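Local atomic coordinates of uncharacterized protein (Trypanosoma brucei, PDB entry 2Q0X), a protein that is of unknown function but adopts an alpha/beta hydrolase fold and may be a component of the paraflagellar rod. Residues S50-S53 / F57-L60; V110-T115 / F123-N128; K181-P186 / G196-Q201; W205-C208 / D214-R217. One frame throughout, in Å; residues are numbered along the deposited sequence.

All four contacts lie in one alpha/beta hydrolase fold and follow each other in series along the chain. Interactions 1 and 2 touch through phenylalanine rings, with F57 CE1 3.8 Å from F113 CE1, although their centres are 18 Å apart. Interaction 2 passes to interaction 3 at F123 CE2 and L200 CD2, 4.3 Å apart. Interactions 3 and 4 share helix 200-209; L200 O to W205 N (2.9 Å) is a probable hydrogen bond, and F197 CE1 packs on V215 CG1 at 3.5 Å. Interaction 1 is farthest from interaction 4, centres 30 Å apart and on opposite sides of the chain's centre. Interaction 2 flanks the turn where related hydrolases usually carry their nucleophile.

Interaction 1. Residues S50-S53 / F57-L60; sequences SLLS and FTNL
The type II beta turn that sets L52 against F57 and T58 is braced by the shortest polar bond in the two segments, S50 OG to L51 O at 2.9 Å. The donor stands 44° above the L51 carbonyl plane, off the lone-pair directions. In the alpha/beta hydrolase fold this turn belongs to the loop between strand 40-44 and helix 57-64, a loop that in many relatives helps to form the oxyanion hole. L52 sits at the third position of the turn with positive phi (54°). Its CG lies beside the backbone N (chi1 -71°); the L52 and F57 side chains pass each other pointing opposite ways, while L52 crosses T58 at about a right angle. One methyl does the touching: L52 CD2 is 4.0 Å from F57 CB. The F57 ring comes up obliquely to the turn backbone, CD2 lying 4.1 Å from L52 CA, while W43 and F70 meet the same ring edge-to-face. L17 of the second subunit packs on L51 and L52, placing the turn next to the dimer contact. T58 turns its OG1 to D55 O in a hydrogen bond, leaving the methyl for the leucine: T58 CG2 to L52 CD2, 3.9 Å.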
loop_
_atom_site.group_PDB
_atom_site.type_symbol
_atom_site.label_atom_id
_atom_site.label_comp_id
_atom_site.label_asym_id
_atom_site.label_seq_id
_atom_site.Cartn_x
_atom_site.Cartn_y
_atom_site.Cartn_z
ATOM N N SER A 50 -1.515 2.838 6.388
ATOM C CA SER A 50 -2.390 2.082 5.510
ATOM C C SER A 50 -3.791 2.648 5.506
ATOM O O SER A 50 -4.143 3.466 6.361
ATOM C CB SER A 50 -2.463 0.630 6.033
ATOM O OG SER A 50 -3.216 0.535 7.273
ATOM N N LEU A 51 -4.608 2.186 4.568
ATOM C CA LEU A 51 -6.039 2.386 4.662
ATOM C C LEU A 51 -6.479 1.971 6.057
ATOM O O LEU A 51 -5.971 0.979 6.589
ATOM C CB LEU A 51 -6.794 1.535 3.632
ATOM C CG LEU A 51 -6.680 1.865 2.145
ATOM C CD1 LEU A 51 -7.537 0.882 1.325
ATOM C CD2 LEU A 51 -7.006 3.358 1.861
ATOM N N LEU A 52 -7.401 2.733 6.636
ATOM C CA LEU A 52 -7.877 2.520 8.018
ATOM C C LEU A 52 -6.732 2.475 9.035
ATOM O O LEU A 52 -6.751 1.681 9.976
ATOM C CB LEU A 52 -8.755 1.250 8.135
ATOM C CG LEU A 52 -10.154 1.247 7.512
ATOM C CD1 LEU A 52 -10.758 -0.187 7.637
ATOM C CD2 LEU A 52 -11.061 2.291 8.138
ATOM N N SER A 53 -5.750 3.354 8.847
ATOM C CA SER A 53 -4.575 3.428 9.734
ATOM C C SER A 53 -4.980 3.592 11.195
ATOM O O SER A 53 -4.340 3.042 12.091
ATOM C CB SER A 53 -3.681 4.613 9.347
ATOM O OG SER A 53 -2.435 4.542 10.032
ATOM N N PHE A 57 -11.206 5.748 12.695
ATOM C CA PHE A 57 -11.789 6.085 11.396
ATOM C C PHE A 57 -13.129 5.400 11.097
ATOM O O PHE A 57 -13.959 5.957 10.374
ATOM C CB PHE A 57 -10.815 5.702 10.272
ATOM C CG PHE A 57 -9.658 6.631 10.100
ATOM C CD1 PHE A 57 -9.410 7.686 10.981
ATOM C CD2 PHE A 57 -8.780 6.433 9.041
ATOM C CE1 PHE A 57 -8.324 8.539 10.778
ATOM C CE2 PHE A 57 -7.697 7.280 8.844
ATOM C CZ PHE A 57 -7.476 8.329 9.706
ATOM N N THR A 58 -13.321 4.180 11.611
ATOM C CA THR A 58 -14.603 3.494 11.466
ATOM C C THR A 58 -15.697 4.238 12.231
ATOM O O THR A 58 -16.804 4.426 11.727
ATOM C CB THR A 58 -14.532 1.985 11.883
ATOM O OG1 THR A 58 -14.130 1.844 13.246
ATOM C CG2 THR A 58 -13.519 1.252 11.014
ATOM N N ASN A 59 -15.360 4.689 13.432
ATOM C CA ASN A 59 -16.282 5.460 14.272
ATOM C C ASN A 59 -16.508 6.886 13.729
ATOM O O ASN A 59 -17.641 7.352 13.668
ATOM C CB ASN A 59 -15.763 5.513 15.708
ATOM C CG ASN A 59 -15.650 4.151 16.335
ATOM O OD1 ASN A 59 -16.660 3.490 16.597
ATOM N ND2 ASN A 59 -14.414 3.701 16.570
ATOM N N LEU A 60 -15.423 7.565 13.356
ATOM C CA LEU A 60 -15.490 8.816 12.583
ATOM C C LEU A 60 -16.458 8.750 11.396
ATOM O O LEU A 60 -17.388 9.554 11.308
ATOM C CB LEU A 60 -14.100 9.224 12.052
ATOM C CG LEU A 60 -13.998 10.653 11.456
ATOM C CD1 LEU A 60 -14.704 11.703 12.366
ATOM C CD2 LEU A 60 -12.576 11.081 11.220
#

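Interaction 2. Residues V110-T115 / F123-N128; sequences VALFAT and FELLEN
No ring takes part where L112 meets L125 and L126; the phenylalanines of the two segments serve other neighbours. F113 meets W43 edge-to-face and also packs on I139, whereas F123 rests against L140 and I223. What joins strand to helix is a three-leucine cluster, with one methyl, L112 CD1, set against two. It lies 3.6 Å from L125 CD1, whose side chain crosses that of L112 at about a right angle, and 3.8 Å from L126 CD1, whose side chain runs past in the opposite direction. L112 and L125 both have chi1 near -100°, about 40° from a staggered value, consistent with close packing of their end methyls. The backbones stay well apart, L112 CA and L126 CA being 9.6 Å from each other, so the side chains alone bridge the gap. V94 and D95 of helix 87-104 touch L125, and V138 of strand 135-143 touches L126, which closes the cluster in the buried core. Strand 110-115, helix 119-128 and strand 135-143 form a beta-alpha-beta unit, and the short connection between its first two elements occupies the position of the nucleophile elbow in related hydrolases.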
loop_
_atom_site.group_PDB
_atom_site.type_symbol
_atom_site.label_atom_id
_atom_site.label_comp_id
_atom_site.label_asym_id
_atom_site.label_seq_id
_atom_site.Cartn_x
_atom_site.Cartn_y
_atom_site.Cartn_z
ATOM N N VAL A 110 -14.753 19.420 -0.222
ATOM C CA VAL A 110 -13.802 18.465 0.292
ATOM C C VAL A 110 -13.147 19.100 1.503
ATOM O O VAL A 110 -12.592 20.209 1.415
ATOM C CB VAL A 110 -12.736 18.096 -0.754
ATOM C CG1 VAL A 110 -11.605 17.230 -0.112
ATOM C CG2 VAL A 110 -13.367 17.373 -1.959
ATOM N N ALA A 111 -13.247 18.387 2.634
ATOM C CA ALA A 111 -12.441 18.649 3.810
ATOM C C ALA A 111 -11.185 17.771 3.724
ATOM O O ALA A 111 -11.270 16.540 3.782
ATOM C CB ALA A 111 -13.253 18.350 5.082
ATOM N N LEU A 112 -10.018 18.393 3.555
ATOM C CA LEU A 112 -8.762 17.640 3.478
ATOM C C LEU A 112 -8.234 17.336 4.877
ATOM O O LEU A 112 -8.062 18.243 5.682
ATOM C CB LEU A 112 -7.685 18.403 2.697
ATOM C CG LEU A 112 -7.405 18.058 1.230
ATOM C CD1 LEU A 112 -6.196 18.861 0.702
ATOM C CD2 LEU A 112 -7.170 16.583 1.046
ATOM N N PHE A 113 -7.950 16.056 5.127
ATOM C CA PHE A 113 -7.525 15.561 6.411
ATOM C C PHE A 113 -6.198 14.808 6.208
ATOM O O PHE A 113 -6.136 13.823 5.485
ATOM C CB PHE A 113 -8.650 14.660 6.949
ATOM C CG PHE A 113 -8.373 13.987 8.270
ATOM C CD1 PHE A 113 -9.048 12.822 8.588
ATOM C CD2 PHE A 113 -7.481 14.516 9.204
ATOM C CE1 PHE A 113 -8.822 12.157 9.793
ATOM C CE2 PHE A 113 -7.258 13.876 10.423
ATOM C CZ PHE A 113 -7.929 12.694 10.713
ATOM N N ALA A 114 -5.125 15.305 6.811
ATOM C CA ALA A 114 -3.834 14.628 6.714
ATOM C C ALA A 114 -3.311 14.328 8.081
ATOM O O ALA A 114 -3.458 15.125 8.994
ATOM C CB ALA A 114 -2.816 15.451 5.946
ATOM N N THR A 115 -2.719 13.142 8.207
ATOM C CA THR A 115 -1.966 12.754 9.376
ATOM C C THR A 115 -0.521 12.541 8.978
ATOM O O THR A 115 -0.218 12.245 7.821
ATOM C CB THR A 115 -2.513 11.440 9.983
ATOM O OG1 THR A 115 -2.592 10.430 8.964
ATOM C CG2 THR A 115 -3.876 11.674 10.638
ATOM N N PHE A 123 0.014 21.048 2.149
ATOM C CA PHE A 123 0.521 22.407 1.958
ATOM C C PHE A 123 0.828 22.664 0.489
ATOM O O PHE A 123 0.488 23.727 -0.051
ATOM C CB PHE A 123 1.744 22.707 2.841
ATOM C CG PHE A 123 1.410 22.846 4.309
ATOM C CD1 PHE A 123 0.694 23.944 4.765
ATOM C CD2 PHE A 123 1.790 21.865 5.229
ATOM C CE1 PHE A 123 0.377 24.079 6.107
ATOM C CE2 PHE A 123 1.475 21.998 6.573
ATOM C CZ PHE A 123 0.773 23.105 7.013
ATOM N N GLU A 124 1.439 21.665 -0.148
ATOM C CA GLU A 124 1.713 21.667 -1.583
ATOM C C GLU A 124 0.432 21.724 -2.421
ATOM O O GLU A 124 0.333 22.508 -3.376
ATOM C CB GLU A 124 2.529 20.421 -1.925
ATOM C CG GLU A 124 3.017 20.347 -3.336
ATOM C CD GLU A 124 3.955 21.474 -3.707
ATOM O OE1 GLU A 124 4.711 21.973 -2.823
ATOM O OE2 GLU A 124 3.935 21.847 -4.900
ATOM N N LEU A 125 -0.551 20.908 -2.047
ATOM C CA LEU A 125 -1.871 20.924 -2.681
ATOM C C LEU A 125 -2.505 22.298 -2.616
ATOM O O LEU A 125 -2.891 22.835 -3.629
ATOM C CB LEU A 125 -2.843 19.920 -2.029
ATOM C CG LEU A 125 -3.043 18.564 -2.716
ATOM C CD1 LEU A 125 -3.986 17.654 -1.906
ATOM C CD2 LEU A 125 -3.571 18.771 -4.088
ATOM N N LEU A 126 -2.629 22.831 -1.407
ATOM C CA LEU A 126 -3.319 24.096 -1.155
ATOM C C LEU A 126 -2.734 25.308 -1.899
ATOM O O LEU A 126 -3.464 26.244 -2.203
ATOM C CB LEU A 126 -3.390 24.380 0.351
ATOM C CG LEU A 126 -4.628 23.797 1.046
ATOM C CD1 LEU A 126 -4.846 22.366 0.700
ATOM C CD2 LEU A 126 -4.490 23.914 2.522
ATOM N N GLU A 127 -1.442 25.279 -2.216
ATOM C CA GLU A 127 -0.842 26.330 -3.004
ATOM C C GLU A 127 -0.986 26.112 -4.513
ATOM O O GLU A 127 -1.023 27.085 -5.253
ATOM C CB GLU A 127 0.618 26.585 -2.598
ATOM C CG GLU A 127 1.646 25.512 -2.959
ATOM C CD GLU A 127 3.104 25.993 -2.756
ATOM O OE1 GLU A 127 4.007 25.592 -3.561
ATOM O OE2 GLU A 127 3.341 26.775 -1.791
ATOM N N ASN A 128 -1.110 24.862 -4.965
ATOM C CA ASN A 128 -1.119 24.549 -6.403
ATOM C C ASN A 128 -2.365 23.822 -6.951
ATOM O O ASN A 128 -2.407 23.508 -8.143
ATOM C CB ASN A 128 0.120 23.703 -6.749
ATOM C CG ASN A 128 1.426 24.487 -6.630
ATOM O OD1 ASN A 128 1.569 25.580 -7.185
ATOM N ND2 ASN A 128 2.383 23.926 -5.894
#

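Interaction 3. Residues K181-P186 / G196-Q201; sequences KHYDIP and GFPTLQ
Two torsions bring the hydroxyls of Y183 and T199 near each other. The Y183 ring extends roughly trans to its backbone N (chi1 -153°), while T199 holds OG1 between its backbone N and carbonyl carbon (chi1 62°), which leaves CG2 beside the N. The side chains arrive from opposite directions, and Y183 OH lies 3.4 Å from T199 OG1. Both oxygens have stronger partners outside the two segments: the carboxylate of E202 spans them, OE1 bonding T199 OG1 and OE2 bonding Y183 OH. R273 adds a hydrogen bond to T199 OG1 and a salt bridge to D184, and its positive charge probably offsets part of the negative charge of the two carboxylates. The ring of Y183 meets P198 obliquely, OH lying 3.7 Å from P198 CB. D184 OD1 sits 3.6 Å above the plane of the Y183 ring, over its centre, and also accepts I185 N at 2.8 Å with an N-H...O angle of 144°. Apolar contact completes the interface, I185 CD1 and T199 CG2 reaching tip to tip at 3.9 Å. T199 is the N-cap of helix 200-209; its OG1 accepts a weak capping bond from Q201 N (3.3 Å). The cluster thus ties a loop to a helix start within the insertion between strands 135-143 and 227-232, the place where many alpha/beta hydrolases carry their cap or lid.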
loop_
_atom_site.group_PDB
_atom_site.type_symbol
_atom_site.label_atom_id
_atom_site.label_comp_id
_atom_site.label_asym_id
_atom_site.label_seq_id
_atom_site.Cartn_x
_atom_site.Cartn_y
_atom_site.Cartn_z
ATOM N N LYS A 181 18.828 7.733 11.148
ATOM C CA LYS A 181 19.549 8.510 12.160
ATOM C C LYS A 181 19.306 10.012 11.975
ATOM O O LYS A 181 19.454 10.791 12.910
ATOM C CB LYS A 181 21.052 8.134 12.185
ATOM C CG LYS A 181 22.009 9.114 11.509
ATOM C CD LYS A 181 23.456 8.630 11.561
ATOM C CE LYS A 181 23.760 7.518 10.545
ATOM N NZ LYS A 181 23.830 6.146 11.155
ATOM N N HIS A 182 18.879 10.401 10.779
ATOM C CA HIS A 182 18.642 11.804 10.447
ATOM C C HIS A 182 17.176 12.255 10.504
ATOM O O HIS A 182 16.908 13.450 10.468
ATOM C CB HIS A 182 19.259 12.110 9.079
ATOM C CG HIS A 182 20.755 12.182 9.111
ATOM N ND1 HIS A 182 21.561 11.232 8.522
ATOM C CD2 HIS A 182 21.590 13.074 9.697
ATOM C CE1 HIS A 182 22.829 11.549 8.721
ATOM N NE2 HIS A 182 22.874 12.662 9.431
ATOM N N TYR A 183 16.230 11.325 10.590
ATOM C CA TYR A 183 14.822 11.688 10.810
ATOM C C TYR A 183 14.170 10.635 11.679
ATOM O O TYR A 183 14.701 9.540 11.792
ATOM C CB TYR A 183 14.065 11.839 9.476
ATOM C CG TYR A 183 12.881 12.793 9.549
ATOM C CD1 TYR A 183 13.070 14.131 9.838
ATOM C CD2 TYR A 183 11.587 12.343 9.352
ATOM C CE1 TYR A 183 12.003 15.006 9.908
ATOM C CE2 TYR A 183 10.511 13.198 9.421
ATOM C CZ TYR A 183 10.719 14.535 9.701
ATOM O OH TYR A 183 9.651 15.396 9.767
ATOM N N ASP A 184 13.035 10.964 12.298
ATOM C CA ASP A 184 12.359 10.038 13.224
ATOM C C ASP A 184 11.227 9.226 12.584
ATOM O O ASP A 184 11.257 8.010 12.588
ATOM C CB ASP A 184 11.856 10.767 14.487
ATOM C CG ASP A 184 11.166 12.086 14.190
ATOM O OD1 ASP A 184 10.958 12.406 13.009
ATOM O OD2 ASP A 184 10.840 12.808 15.149
ATOM N N ILE A 185 10.223 9.909 12.046
ATOM C CA ILE A 185 9.104 9.252 11.395
ATOM C C ILE A 185 9.638 8.589 10.115
ATOM O O ILE A 185 10.514 9.160 9.462
ATOM C CB ILE A 185 7.998 10.291 11.085
ATOM C CG1 ILE A 185 7.378 10.804 12.398
ATOM C CG2 ILE A 185 6.928 9.706 10.149
ATOM C CD1 ILE A 185 6.522 12.032 12.220
ATOM N N PRO A 186 9.151 7.374 9.770
ATOM C CA PRO A 186 9.605 6.756 8.518
ATOM C C PRO A 186 9.301 7.566 7.257
ATOM O O PRO A 186 8.163 7.999 7.038
ATOM C CB PRO A 186 8.881 5.408 8.501
ATOM C CG PRO A 186 8.509 5.144 9.900
ATOM C CD PRO A 186 8.236 6.487 10.511
ATOM N N GLY A 196 9.340 21.479 0.812
ATOM C CA GLY A 196 8.077 21.581 1.508
ATOM C C GLY A 196 8.243 21.388 2.998
ATOM O O GLY A 196 9.322 21.606 3.528
ATOM N N PHE A 197 7.174 20.938 3.665
ATOM C CA PHE A 197 7.185 20.713 5.117
ATOM C C PHE A 197 6.660 19.318 5.428
ATOM O O PHE A 197 5.437 19.105 5.402
ATOM C CB PHE A 197 6.317 21.745 5.829
ATOM C CG PHE A 197 6.618 23.135 5.438
ATOM C CD1 PHE A 197 7.622 23.836 6.072
ATOM C CD2 PHE A 197 5.907 23.744 4.419
ATOM C CE1 PHE A 197 7.913 25.133 5.698
ATOM C CE2 PHE A 197 6.197 25.032 4.036
ATOM C CZ PHE A 197 7.205 25.734 4.681
ATOM N N PRO A 198 7.574 18.365 5.701
ATOM C CA PRO A 198 7.175 16.986 5.927
ATOM C C PRO A 198 6.057 16.819 6.932
ATOM O O PRO A 198 5.106 16.149 6.633
ATOM C CB PRO A 198 8.470 16.328 6.419
ATOM C CG PRO A 198 9.533 17.098 5.735
ATOM C CD PRO A 198 9.043 18.519 5.763
ATOM N N THR A 199 6.151 17.484 8.085
ATOM C CA THR A 199 5.163 17.345 9.160
ATOM C C THR A 199 4.874 18.704 9.776
ATOM O O THR A 199 5.462 19.706 9.397
ATOM C CB THR A 199 5.690 16.407 10.270
ATOM O OG1 THR A 199 6.877 16.981 10.855
ATOM C CG2 THR A 199 6.002 14.996 9.690
ATOM N N LEU A 200 3.949 18.724 10.724
ATOM C CA LEU A 200 3.648 19.914 11.498
ATOM C C LEU A 200 4.811 20.421 12.351
ATOM O O LEU A 200 4.808 21.585 12.754
ATOM C CB LEU A 200 2.436 19.664 12.372
ATOM C CG LEU A 200 1.120 19.531 11.607
ATOM C CD1 LEU A 200 -0.021 19.550 12.576
ATOM C CD2 LEU A 200 0.956 20.624 10.583
ATOM N N GLN A 201 5.796 19.565 12.655
ATOM C CA GLN A 201 7.026 20.057 13.285
ATOM C C GLN A 201 7.652 21.182 12.452
ATOM O O GLN A 201 7.927 22.272 12.956
ATOM C CB GLN A 201 8.034 18.932 13.487
ATOM C CG GLN A 201 9.218 19.278 14.396
ATOM C CD GLN A 201 8.844 19.319 15.858
ATOM O OE1 GLN A 201 7.877 18.674 16.275
ATOM N NE2 GLN A 201 9.615 20.077 16.661
#

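Interaction 4. Residues W205-C208 / D214-R217; sequences WNPC and DVLR
Two consecutive short helices, 200-209 and 213-218, fold back on each other in the insertion between strands 135-143 and 227-232 of this alpha/beta hydrolase fold, and P207 and C208 of the first meet V215 and L216 of the second. The backbones come close: P207 CA and V215 CA are 6.5 Å apart. Helix 200-209 is kinked at P207, whose N lacks the bond to the preceding turn. The proline ring faces the second helix and is touched by both V215 and L216. L216 CD2 lies 3.7 Å from P207 CG and 3.8 Å from P207 CB, the two side chains crossing at a slant. Next to this, V215 CB packs on P207 CB at 4.1 Å. V215 CG1, trans to its backbone N (chi1 176°), lies 4.2 Å from P207 CB and packs on the F197 ring as well. H254 of helix 241-254 touches L216, and V247 of the same helix touches C208, so this helix backs the pair. The second helix is only weakly bonded: R217 N reaches D214 O at 3.2 Å, a three-residue step, and D214 OD2 takes a weak bond from V215 N. D214 also forms a salt bridge with R218, at the exposed side. With its CG beside the backbone N (chi1 -66°), L216 reaches the cysteine with its other methyl, CD1, which lies 4.0 Å from C208 SG.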
loop_
_atom_site.group_PDB
_atom_site.type_symbol
_atom_site.label_atom_id
_atom_site.label_comp_id
_atom_site.label_asym_id
_atom_site.label_seq_id
_atom_site.Cartn_x
_atom_site.Cartn_y
_atom_site.Cartn_z
ATOM N N TRP A 205 5.330 24.001 14.352
ATOM C CA TRP A 205 5.903 24.009 15.690
ATOM C C TRP A 205 7.223 24.761 15.741
ATOM O O TRP A 205 7.364 25.750 16.480
ATOM C CB TRP A 205 6.095 22.577 16.200
ATOM C CG TRP A 205 6.169 22.489 17.687
ATOM C CD1 TRP A 205 7.260 22.201 18.426
ATOM C CD2 TRP A 205 5.093 22.708 18.609
ATOM N NE1 TRP A 205 6.942 22.221 19.763
ATOM C CE2 TRP A 205 5.615 22.532 19.903
ATOM C CE3 TRP A 205 3.737 23.030 18.464
ATOM C CZ2 TRP A 205 4.829 22.667 21.055
ATOM C CZ3 TRP A 205 2.949 23.162 19.603
ATOM C CH2 TRP A 205 3.498 22.976 20.885
ATOM N N ASN A 206 8.184 24.284 14.955
ATOM C CA ASN A 206 9.494 24.932 14.868
ATOM C C ASN A 206 9.436 26.424 14.538
ATOM O O ASN A 206 9.938 27.234 15.312
ATOM C CB ASN A 206 10.403 24.161 13.888
ATOM C CG ASN A 206 10.897 22.842 14.467
ATOM O OD1 ASN A 206 10.688 22.542 15.652
ATOM N ND2 ASN A 206 11.580 22.054 13.642
ATOM N N PRO A 207 8.822 26.806 13.403
ATOM C CA PRO A 207 8.780 28.246 13.101
ATOM C C PRO A 207 8.027 29.109 14.112
ATOM O O PRO A 207 8.400 30.255 14.314
ATOM C CB PRO A 207 8.115 28.303 11.721
ATOM C CG PRO A 207 7.446 26.962 11.547
ATOM C CD PRO A 207 8.199 25.996 12.341
ATOM N N CYS A 208 6.983 28.572 14.746
ATOM C CA CYS A 208 6.236 29.347 15.738
ATOM C C CYS A 208 7.061 29.569 17.001
ATOM O O CYS A 208 7.142 30.675 17.488
ATOM C CB CYS A 208 4.917 28.674 16.119
ATOM S SG CYS A 208 3.552 28.951 14.995
ATOM N N ASP A 214 8.342 34.353 8.375
ATOM C CA ASP A 214 8.391 34.165 6.926
ATOM C C ASP A 214 8.080 32.717 6.505
ATOM O O ASP A 214 7.393 32.502 5.509
ATOM C CB ASP A 214 9.725 34.652 6.327
ATOM C CG ASP A 214 10.943 33.916 6.870
ATOM O OD1 ASP A 214 11.954 33.865 6.135
ATOM O OD2 ASP A 214 10.912 33.405 8.015
ATOM N N VAL A 215 8.560 31.732 7.267
ATOM C CA VAL A 215 8.304 30.333 6.948
ATOM C C VAL A 215 6.807 30.027 6.999
ATOM O O VAL A 215 6.298 29.287 6.162
ATOM C CB VAL A 215 9.052 29.362 7.895
ATOM C CG1 VAL A 215 8.675 27.933 7.582
ATOM C CG2 VAL A 215 10.556 29.555 7.776
ATOM N N LEU A 216 6.111 30.619 7.967
ATOM C CA LEU A 216 4.689 30.376 8.137
ATOM C C LEU A 216 3.858 30.805 6.924
ATOM O O LEU A 216 2.819 30.212 6.656
ATOM C CB LEU A 216 4.166 31.054 9.405
ATOM C CG LEU A 216 4.671 30.561 10.764
ATOM C CD1 LEU A 216 3.944 31.367 11.840
ATOM C CD2 LEU A 216 4.476 29.025 10.962
ATOM N N ARG A 217 4.327 31.810 6.183
ATOM C CA ARG A 217 3.623 32.270 4.981
ATOM C C ARG A 217 3.571 31.177 3.947
ATOM O O ARG A 217 2.611 31.081 3.205
ATOM C CB ARG A 217 4.308 33.496 4.338
ATOM C CG ARG A 217 4.379 34.718 5.203
ATOM C CD ARG A 217 2.982 35.205 5.647
ATOM N NE ARG A 217 3.095 36.514 6.305
ATOM C CZ ARG A 217 2.094 37.167 6.895
ATOM N NH1 ARG A 217 0.856 36.703 6.901
ATOM N NH2 ARG A 217 2.355 38.326 7.457
#